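Local coordinates for protein aspartate--tRNA(Asp/Asn) ligase (Sulfolobus tokodaii, PDB 1WYD) that probably charges both tRNA(Asp) and tRNA(Asn) with L-aspartate, using ATP to form aspartyl-AMP first, as a homodimeric class II synthetase, at residues I154-P159 and V202-P207; Y191-A196 and D227-F232. All coordinates share one frame; numbering follows the deposited sequence.

How the interactions relate
Both contacts are buried in the catalytic domain, and neither lies at the surface. They meet on the same sheet: strand 201-209 supplies half of interaction 1, its neighbour 222-231 half of interaction 2. The two strands are bonded side by side, probably through Glu204 O to Asp227 N (2.8 Å) and Val202 O to Glu229 N (3.1 Å). Helix 189-199, half of interaction 2, also touches interaction 1, Tyr191 packing on Thr158. Interaction 1 joins residues 154-159 to strand 201-209, at the sheet edge within this chain, through backbone bonds, a carboxylate grip and apolar packing near the dimer interface. Interaction 2 sets the helix over the sheet with charged side chains, close to the predicted aspartate-binding residues.

Interaction 1: I154-P159 and V202-P207; sequences IEIFTP and VFEVAP
Ile154 and Glu155 pair in parallel with Val202 and Phe203. Ile154 O accepts from Phe203 N (2.8 Å), and Ile156 N gives its hydrogen to Phe203 O (2.8 Å), almost straight on the carbonyl (C=O...N 173°). Beyond Ile156 the backbones diverge and side chains make the link. The extended Glu204, CG anti to the backbone N (chi1 152°), reaches Thr158: the amide N lies 3.2 Å from both OE1 and OE2 of Glu204, tilted out of the carboxylate plane, and Thr158 OG1 also donates to Glu204 OE1, at a doubtfully short 2.5 Å. Lys160 pairs with OE2. Replacing Glu204 by alanine is likely to leave the amide and hydroxyl of Thr158 without this acceptor and the Lys160 charge without its partner. Among apolar contacts, Glu155 CB lies over a face of the Phe203 ring (CH-pi, 3.9 Å from the centroid), and Ile156 CG2 meets Val202 CG1 (4.0 Å). The Glu155 carboxylate forms a salt bridge with Arg145 of the second subunit, while two waters link its OE2 to Val205. This pairing is characteristic of class II synthetases: the motif 1 strand, which runs into a proline, here Pro159, at the dimer interface, lies beside the first strand of motif 2.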
ATOM      1  N   ILE B 154       8.342   8.325  -5.836  1.00 38.31           N
ATOM      2  CA  ILE B 154       7.858   8.619  -4.487  1.00 37.03           C
ATOM      3  C   ILE B 154       6.518   7.917  -4.319  1.00 36.63           C
ATOM      4  O   ILE B 154       5.696   7.958  -5.246  1.00 35.60           O
ATOM      5  CB  ILE B 154       7.697  10.174  -4.314  1.00 37.35           C
ATOM      6  CG1 ILE B 154       9.072  10.836  -4.191  1.00 35.96           C
ATOM      7  CG2 ILE B 154       6.906  10.548  -3.048  1.00 33.95           C
ATOM      8  CD1 ILE B 154       9.087  12.348  -4.620  1.00 37.04           C
ATOM      9  N   GLU B 155       6.350   7.202  -3.202  1.00 35.68           N
ATOM     10  CA  GLU B 155       5.120   6.492  -2.914  1.00 37.10           C
ATOM     11  C   GLU B 155       4.072   7.474  -2.356  1.00 37.00           C
ATOM     12  O   GLU B 155       4.424   8.331  -1.510  1.00 35.63           O
ATOM     13  CB  GLU B 155       5.357   5.328  -1.929  1.00 37.83           C
ATOM     14  CG  GLU B 155       4.075   4.653  -1.424  1.00 40.82           C
ATOM     15  CD  GLU B 155       4.291   3.362  -0.658  1.00 42.81           C
ATOM     16  OE1 GLU B 155       5.393   3.148  -0.147  1.00 46.36           O
ATOM     17  OE2 GLU B 155       3.341   2.553  -0.532  1.00 43.77           O
ATOM     18  N   ILE B 156       2.811   7.340  -2.837  1.00 37.07           N
ATOM     19  CA  ILE B 156       1.666   8.203  -2.425  1.00 35.84           C
ATOM     20  C   ILE B 156       0.337   7.476  -2.063  1.00 36.56           C
ATOM     21  O   ILE B 156       0.167   6.288  -2.324  1.00 36.80           O
ATOM     22  CB  ILE B 156       1.350   9.294  -3.489  1.00 35.62           C
ATOM     23  CG1 ILE B 156       0.805   8.648  -4.758  1.00 34.48           C
ATOM     24  CG2 ILE B 156       2.544  10.242  -3.759  1.00 40.26           C
ATOM     25  CD1 ILE B 156       0.103   9.573  -5.648  1.00 32.63           C
ATOM     26  N   PHE B 157      -0.601   8.218  -1.469  1.00 36.58           N
ATOM     27  CA  PHE B 157      -1.944   7.712  -1.167  1.00 37.70           C
ATOM     28  C   PHE B 157      -2.980   8.805  -1.517  1.00 37.39           C
ATOM     29  O   PHE B 157      -2.950   9.887  -0.920  1.00 36.63           O
ATOM     30  CB  PHE B 157      -2.056   7.324   0.301  1.00 38.05           C
ATOM     31  CG  PHE B 157      -1.504   5.970   0.599  1.00 38.53           C
ATOM     32  CD1 PHE B 157      -0.364   5.835   1.360  1.00 43.33           C
ATOM     33  CD2 PHE B 157      -2.112   4.828   0.089  1.00 39.30           C
ATOM     34  CE1 PHE B 157       0.159   4.567   1.623  1.00 44.84           C
ATOM     35  CE2 PHE B 157      -1.619   3.565   0.343  1.00 41.04           C
ATOM     36  CZ  PHE B 157      -0.484   3.426   1.114  1.00 43.01           C
ATOM     37  N   THR B 158      -3.824   8.524  -2.523  1.00 35.74           N
ATOM     38  CA  THR B 158      -4.808   9.469  -2.998  1.00 34.97           C
ATOM     39  C   THR B 158      -6.234   9.104  -2.466  1.00 34.60           C
ATOM     40  O   THR B 158      -6.456   7.989  -1.934  1.00 33.32           O
ATOM     41  CB  THR B 158      -4.789   9.593  -4.501  1.00 34.02           C
ATOM     42  OG1 THR B 158      -4.839   8.292  -5.081  1.00 36.27           O
ATOM     43  CG2 THR B 158      -3.474  10.160  -4.960  1.00 37.48           C
ATOM     44  N   PRO B 159      -7.162  10.064  -2.520  1.00 34.24           N
ATOM     45  CA  PRO B 159      -8.499   9.848  -1.920  1.00 34.42           C
ATOM     46  C   PRO B 159      -9.220   8.699  -2.607  1.00 34.87           C
ATOM     47  O   PRO B 159      -9.163   8.536  -3.841  1.00 34.02           O
ATOM     48  CB  PRO B 159      -9.222  11.158  -2.186  1.00 34.03           C
ATOM     49  CG  PRO B 159      -8.146  12.127  -2.355  1.00 35.38           C
ATOM     50  CD  PRO B 159      -7.021  11.418  -3.079  1.00 33.68           C
ATOM     51  N   VAL B 202       5.744   9.375  -9.158  1.00 35.89           N
ATOM     52  CA  VAL B 202       4.925   8.844  -8.050  1.00 35.02           C
ATOM     53  C   VAL B 202       4.358   7.457  -8.294  1.00 34.26           C
ATOM     54  O   VAL B 202       3.971   7.142  -9.373  1.00 35.30           O
ATOM     55  CB  VAL B 202       3.743   9.796  -7.771  1.00 35.29           C
ATOM     56  CG1 VAL B 202       4.261  11.113  -7.287  1.00 35.83           C
ATOM     57  CG2 VAL B 202       2.868   9.953  -9.035  1.00 31.63           C
ATOM     58  N   PHE B 203       4.285   6.622  -7.289  1.00 34.13           N
ATOM     59  CA  PHE B 203       3.448   5.437  -7.447  1.00 34.35           C
ATOM     60  C   PHE B 203       2.441   5.274  -6.297  1.00 34.64           C
ATOM     61  O   PHE B 203       2.627   5.840  -5.222  1.00 33.61           O
ATOM     62  CB  PHE B 203       4.248   4.173  -7.562  1.00 33.02           C
ATOM     63  CG  PHE B 203       5.060   3.827  -6.342  1.00 33.57           C
ATOM     64  CD1 PHE B 203       6.354   4.376  -6.131  1.00 31.00           C
ATOM     65  CD2 PHE B 203       4.608   2.856  -5.460  1.00 34.04           C
ATOM     66  CE1 PHE B 203       7.094   4.029  -4.997  1.00 23.32           C
ATOM     67  CE2 PHE B 203       5.371   2.492  -4.374  1.00 33.74           C
ATOM     68  CZ  PHE B 203       6.635   3.065  -4.164  1.00 28.90           C
ATOM     69  N   GLU B 204       1.440   4.422  -6.526  1.00 34.52           N
ATOM     70  CA  GLU B 204       0.578   3.996  -5.455  1.00 35.40           C
ATOM     71  C   GLU B 204       0.123   2.559  -5.691  1.00 35.63           C
ATOM     72  O   GLU B 204      -0.204   2.164  -6.804  1.00 36.46           O
ATOM     73  CB  GLU B 204      -0.572   5.017  -5.347  1.00 34.93           C
ATOM     74  CG  GLU B 204      -1.895   4.504  -4.807  1.00 38.32           C
ATOM     75  CD  GLU B 204      -2.826   5.608  -4.320  1.00 35.41           C
ATOM     76  OE1 GLU B 204      -2.995   6.628  -5.010  1.00 37.58           O
ATOM     77  OE2 GLU B 204      -3.409   5.447  -3.256  1.00 40.95           O
ATOM     78  N   VAL B 205       0.143   1.756  -4.648  1.00 35.65           N
ATOM     79  CA  VAL B 205      -0.444   0.430  -4.700  1.00 36.14           C
ATOM     80  C   VAL B 205      -1.597   0.534  -3.683  1.00 35.39           C
ATOM     81  O   VAL B 205      -1.354   0.843  -2.514  1.00 34.82           O
ATOM     82  CB  VAL B 205       0.547  -0.663  -4.220  1.00 35.83           C
ATOM     83  CG1 VAL B 205       0.003  -2.029  -4.479  1.00 36.11           C
ATOM     84  CG2 VAL B 205       1.896  -0.555  -4.923  1.00 39.50           C
ATOM     85  N   ALA B 206      -2.828   0.275  -4.109  1.00 34.71           N
ATOM     86  CA  ALA B 206      -3.978   0.542  -3.216  1.00 34.40           C
ATOM     87  C   ALA B 206      -5.273   0.022  -3.806  1.00 34.46           C
ATOM     88  O   ALA B 206      -5.364  -0.193  -5.027  1.00 33.99           O
ATOM     89  CB  ALA B 206      -4.098   2.007  -2.968  1.00 33.39           C
ATOM     90  N   PRO B 207      -6.304  -0.133  -2.961  1.00 34.20           N
ATOM     91  CA  PRO B 207      -7.593  -0.617  -3.448  1.00 32.92           C
ATOM     92  C   PRO B 207      -8.226   0.372  -4.431  1.00 33.02           C
ATOM     93  O   PRO B 207      -8.008   1.580  -4.346  1.00 31.75           O
ATOM     94  CB  PRO B 207      -8.404  -0.759  -2.161  1.00 34.63           C
ATOM     95  CG  PRO B 207      -7.310  -0.720  -1.037  1.00 33.71           C
ATOM     96  CD  PRO B 207      -6.342   0.202  -1.528  1.00 32.94           C
TER
HETATM   97  O   HOH W   1       0.705   3.456  -2.009  1.00 40.45           O
HETATM   98  O   HOH W   2       1.122   0.572  -1.432  1.00 60.47           O

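Interaction 2: Y191-A196 and D227-F232; sequences YKELMA and DVEMAF
Lys192 NZ is held between two acidic residues: it forms a salt bridge with Asp227 OD1, modelled at a doubtfully short 2.4 Å, and a long one with Glu229 OE2 (3.8 Å), and makes a weak hydrogen bond to Phe397 O. This network ties helix 189-199 to the second motif 2 strand, 222-231, of the class II catalytic sheet, the helix axis running 35° from the strand. The lysine leaves its backbone with CG between N and the carbonyl carbon (chi1 66°) and then stretches out fully, crossing both acids at about a right angle; its CD packs against Asp227 CB (3.8 Å). Residues 189-192 are predicted to form part of the aspartate site, and the stronger partner of Glu229 OE2 is Arg359, predicted to bind L-aspartate, which is consistent with a second-shell role for Glu229. Asp227 OD2 is bonded to Ser225. On the next helix residue, Glu193 OE1 comes within 4.6 Å of Glu229 OE1, the carboxylate planes 26° apart; these like charges are probably eased by Arg359 on Glu229 and by His394, which bonds to Glu193 OE1. Close packing finishes the contact: Ala196 CB meets Glu229 CG at 3.9 Å, and Ala231 CB sits 3.7 Å from Ala196 O.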
ATOM      1  N   TYR B 191      -5.570  12.072  -9.440  1.00 43.04           N
ATOM      2  CA  TYR B 191      -4.735  12.462  -8.312  1.00 42.83           C
ATOM      3  C   TYR B 191      -3.249  12.201  -8.536  1.00 43.28           C
ATOM      4  O   TYR B 191      -2.413  13.009  -8.095  1.00 43.65           O
ATOM      5  CB  TYR B 191      -5.254  11.848  -7.033  1.00 42.94           C
ATOM      6  CG  TYR B 191      -6.629  12.431  -6.659  1.00 46.17           C
ATOM      7  CD1 TYR B 191      -7.810  11.770  -7.026  1.00 47.07           C
ATOM      8  CD2 TYR B 191      -6.739  13.658  -5.999  1.00 46.84           C
ATOM      9  CE1 TYR B 191      -9.077  12.297  -6.705  1.00 51.11           C
ATOM     10  CE2 TYR B 191      -7.992  14.199  -5.679  1.00 51.07           C
ATOM     11  CZ  TYR B 191      -9.158  13.509  -6.044  1.00 52.84           C
ATOM     12  OH  TYR B 191     -10.405  14.023  -5.746  1.00 57.84           O
ATOM     13  N   LYS B 192      -2.923  11.123  -9.246  1.00 42.04           N
ATOM     14  CA  LYS B 192      -1.526  10.766  -9.458  1.00 42.33           C
ATOM     15  C   LYS B 192      -0.938  11.677 -10.523  1.00 42.52           C
ATOM     16  O   LYS B 192       0.229  12.047 -10.452  1.00 43.49           O
ATOM     17  CB  LYS B 192      -1.353   9.265  -9.781  1.00 41.73           C
ATOM     18  CG  LYS B 192      -1.949   8.822 -11.078  1.00 39.48           C
ATOM     19  CD  LYS B 192      -1.922   7.315 -11.234  1.00 40.49           C
ATOM     20  CE  LYS B 192      -2.265   6.956 -12.689  1.00 40.86           C
ATOM     21  NZ  LYS B 192      -2.279   5.520 -12.981  1.00 41.11           N
ATOM     22  N   GLU B 193      -1.769  12.101 -11.475  1.00 42.84           N
ATOM     23  CA  GLU B 193      -1.344  13.121 -12.434  1.00 41.89           C
ATOM     24  C   GLU B 193      -1.002  14.385 -11.681  1.00 42.02           C
ATOM     25  O   GLU B 193       0.047  14.984 -11.917  1.00 42.44           O
ATOM     26  CB  GLU B 193      -2.425  13.403 -13.466  1.00 42.09           C
ATOM     27  CG  GLU B 193      -2.796  12.191 -14.311  1.00 41.18           C
ATOM     28  CD  GLU B 193      -3.511  12.565 -15.602  1.00 45.11           C
ATOM     29  OE1 GLU B 193      -3.050  13.496 -16.307  1.00 44.47           O
ATOM     30  OE2 GLU B 193      -4.518  11.899 -15.942  1.00 46.33           O
ATOM     31  N   LEU B 194      -1.890  14.768 -10.760  1.00 40.93           N
ATOM     32  CA  LEU B 194      -1.705  15.949  -9.941  1.00 40.04           C
ATOM     33  C   LEU B 194      -0.407  15.890  -9.157  1.00 39.75           C
ATOM     34  O   LEU B 194       0.338  16.884  -9.111  1.00 38.95           O
ATOM     35  CB  LEU B 194      -2.884  16.141  -8.950  1.00 39.72           C
ATOM     36  CG  LEU B 194      -4.252  16.479  -9.571  1.00 38.60           C
ATOM     37  CD1 LEU B 194      -5.176  17.043  -8.522  1.00 37.99           C
ATOM     38  CD2 LEU B 194      -4.141  17.429 -10.762  1.00 36.91           C
ATOM     39  N   MET B 195      -0.180  14.753  -8.499  1.00 39.00           N
ATOM     40  CA  MET B 195       0.999  14.571  -7.671  1.00 39.42           C
ATOM     41  C   MET B 195       2.230  14.426  -8.552  1.00 40.09           C
ATOM     42  O   MET B 195       3.327  14.722  -8.105  1.00 40.77           O
ATOM     43  CB  MET B 195       0.878  13.341  -6.773  1.00 39.61           C
ATOM     44  CG  MET B 195      -0.213  13.430  -5.747  1.00 40.95           C
ATOM     45  SD  MET B 195       0.125  14.653  -4.534  1.00 46.10           S
ATOM     46  CE  MET B 195       1.322  13.806  -3.558  1.00 42.12           C
ATOM     47  N   ALA B 196       2.058  13.975  -9.795  1.00 40.10           N
ATOM     48  CA  ALA B 196       3.176  14.018 -10.729  1.00 40.69           C
ATOM     49  C   ALA B 196       3.482  15.485 -11.055  1.00 40.89           C
ATOM     50  O   ALA B 196       4.629  15.835 -11.416  1.00 41.46           O
ATOM     51  CB  ALA B 196       2.853  13.247 -11.971  1.00 40.53           C
ATOM     52  N   ASP B 227      -0.095   1.645  -9.588  1.00 38.32           N
ATOM     53  CA  ASP B 227      -0.123   2.841 -10.447  1.00 39.02           C
ATOM     54  C   ASP B 227       1.143   3.636 -10.394  1.00 39.39           C
ATOM     55  O   ASP B 227       1.769   3.784  -9.317  1.00 40.20           O
ATOM     56  CB  ASP B 227      -1.275   3.775 -10.054  1.00 38.56           C
ATOM     57  CG  ASP B 227      -2.591   3.290 -10.573  1.00 39.87           C
ATOM     58  OD1 ASP B 227      -2.921   3.558 -11.764  1.00 42.25           O
ATOM     59  OD2 ASP B 227      -3.352   2.606  -9.882  1.00 40.07           O
ATOM     60  N   VAL B 228       1.472   4.223 -11.540  1.00 39.63           N
ATOM     61  CA  VAL B 228       2.722   4.931 -11.718  1.00 39.21           C
ATOM     62  C   VAL B 228       2.484   6.080 -12.644  1.00 39.50           C
ATOM     63  O   VAL B 228       1.843   5.913 -13.671  1.00 40.56           O
ATOM     64  CB  VAL B 228       3.746   3.970 -12.311  1.00 39.53           C
ATOM     65  CG1 VAL B 228       5.001   4.700 -12.795  1.00 38.37           C
ATOM     66  CG2 VAL B 228       4.060   2.884 -11.288  1.00 37.57           C
ATOM     67  N   GLU B 229       2.999   7.246 -12.294  1.00 39.15           N
ATOM     68  CA  GLU B 229       2.783   8.434 -13.096  1.00 40.02           C
ATOM     69  C   GLU B 229       4.121   9.151 -13.131  1.00 40.80           C
ATOM     70  O   GLU B 229       4.760   9.307 -12.096  1.00 42.45           O
ATOM     71  CB  GLU B 229       1.658   9.323 -12.491  1.00 39.55           C
ATOM     72  CG  GLU B 229       0.954  10.257 -13.486  1.00 38.80           C
ATOM     73  CD  GLU B 229       0.214   9.543 -14.630  1.00 40.32           C
ATOM     74  OE1 GLU B 229      -0.014  10.159 -15.692  1.00 38.15           O
ATOM     75  OE2 GLU B 229      -0.185   8.367 -14.485  1.00 43.84           O
ATOM     76  N   MET B 230       4.569   9.542 -14.317  1.00 41.29           N
ATOM     77  CA  MET B 230       5.929  10.033 -14.510  1.00 41.67           C
ATOM     78  C   MET B 230       5.926  11.329 -15.318  1.00 41.44           C
ATOM     79  O   MET B 230       5.540  11.347 -16.473  1.00 40.67           O
ATOM     80  CB  MET B 230       6.786   8.937 -15.169  1.00 41.93           C
ATOM     81  CG  MET B 230       8.263   9.223 -15.212  1.00 45.20           C
ATOM     82  SD  MET B 230       9.277   8.021 -16.236  1.00 49.37           S
ATOM     83  CE  MET B 230      10.707   8.091 -15.318  1.00 47.46           C
ATOM     84  N   ALA B 231       6.298  12.432 -14.678  1.00 41.93           N
ATOM     85  CA  ALA B 231       6.449  13.691 -15.401  1.00 42.48           C
ATOM     86  C   ALA B 231       7.692  13.684 -16.306  1.00 43.23           C
ATOM     87  O   ALA B 231       8.694  12.995 -16.005  1.00 42.34           O
ATOM     88  CB  ALA B 231       6.442  14.888 -14.456  1.00 42.29           C
ATOM     89  N   PHE B 232       7.562  14.418 -17.421  1.00 44.17           N
ATOM     90  CA  PHE B 232       8.566  14.522 -18.500  1.00 46.01           C
ATOM     91  C   PHE B 232       8.872  13.164 -19.082  1.00 46.59           C
ATOM     92  O   PHE B 232      10.018  12.746 -19.174  1.00 48.28           O
ATOM     93  CB  PHE B 232       9.842  15.266 -18.049  1.00 45.60           C
ATOM     94  CG  PHE B 232       9.554  16.611 -17.442  1.00 45.49           C
ATOM     95  CD1 PHE B 232       9.549  16.779 -16.059  1.00 45.24           C
ATOM     96  CD2 PHE B 232       9.234  17.693 -18.246  1.00 43.62           C
ATOM     97  CE1 PHE B 232       9.251  18.028 -15.492  1.00 46.05           C
ATOM     98  CE2 PHE B 232       8.942  18.940 -17.687  1.00 45.23           C
ATOM     99  CZ  PHE B 232       8.952  19.114 -16.308  1.00 43.50           C
TER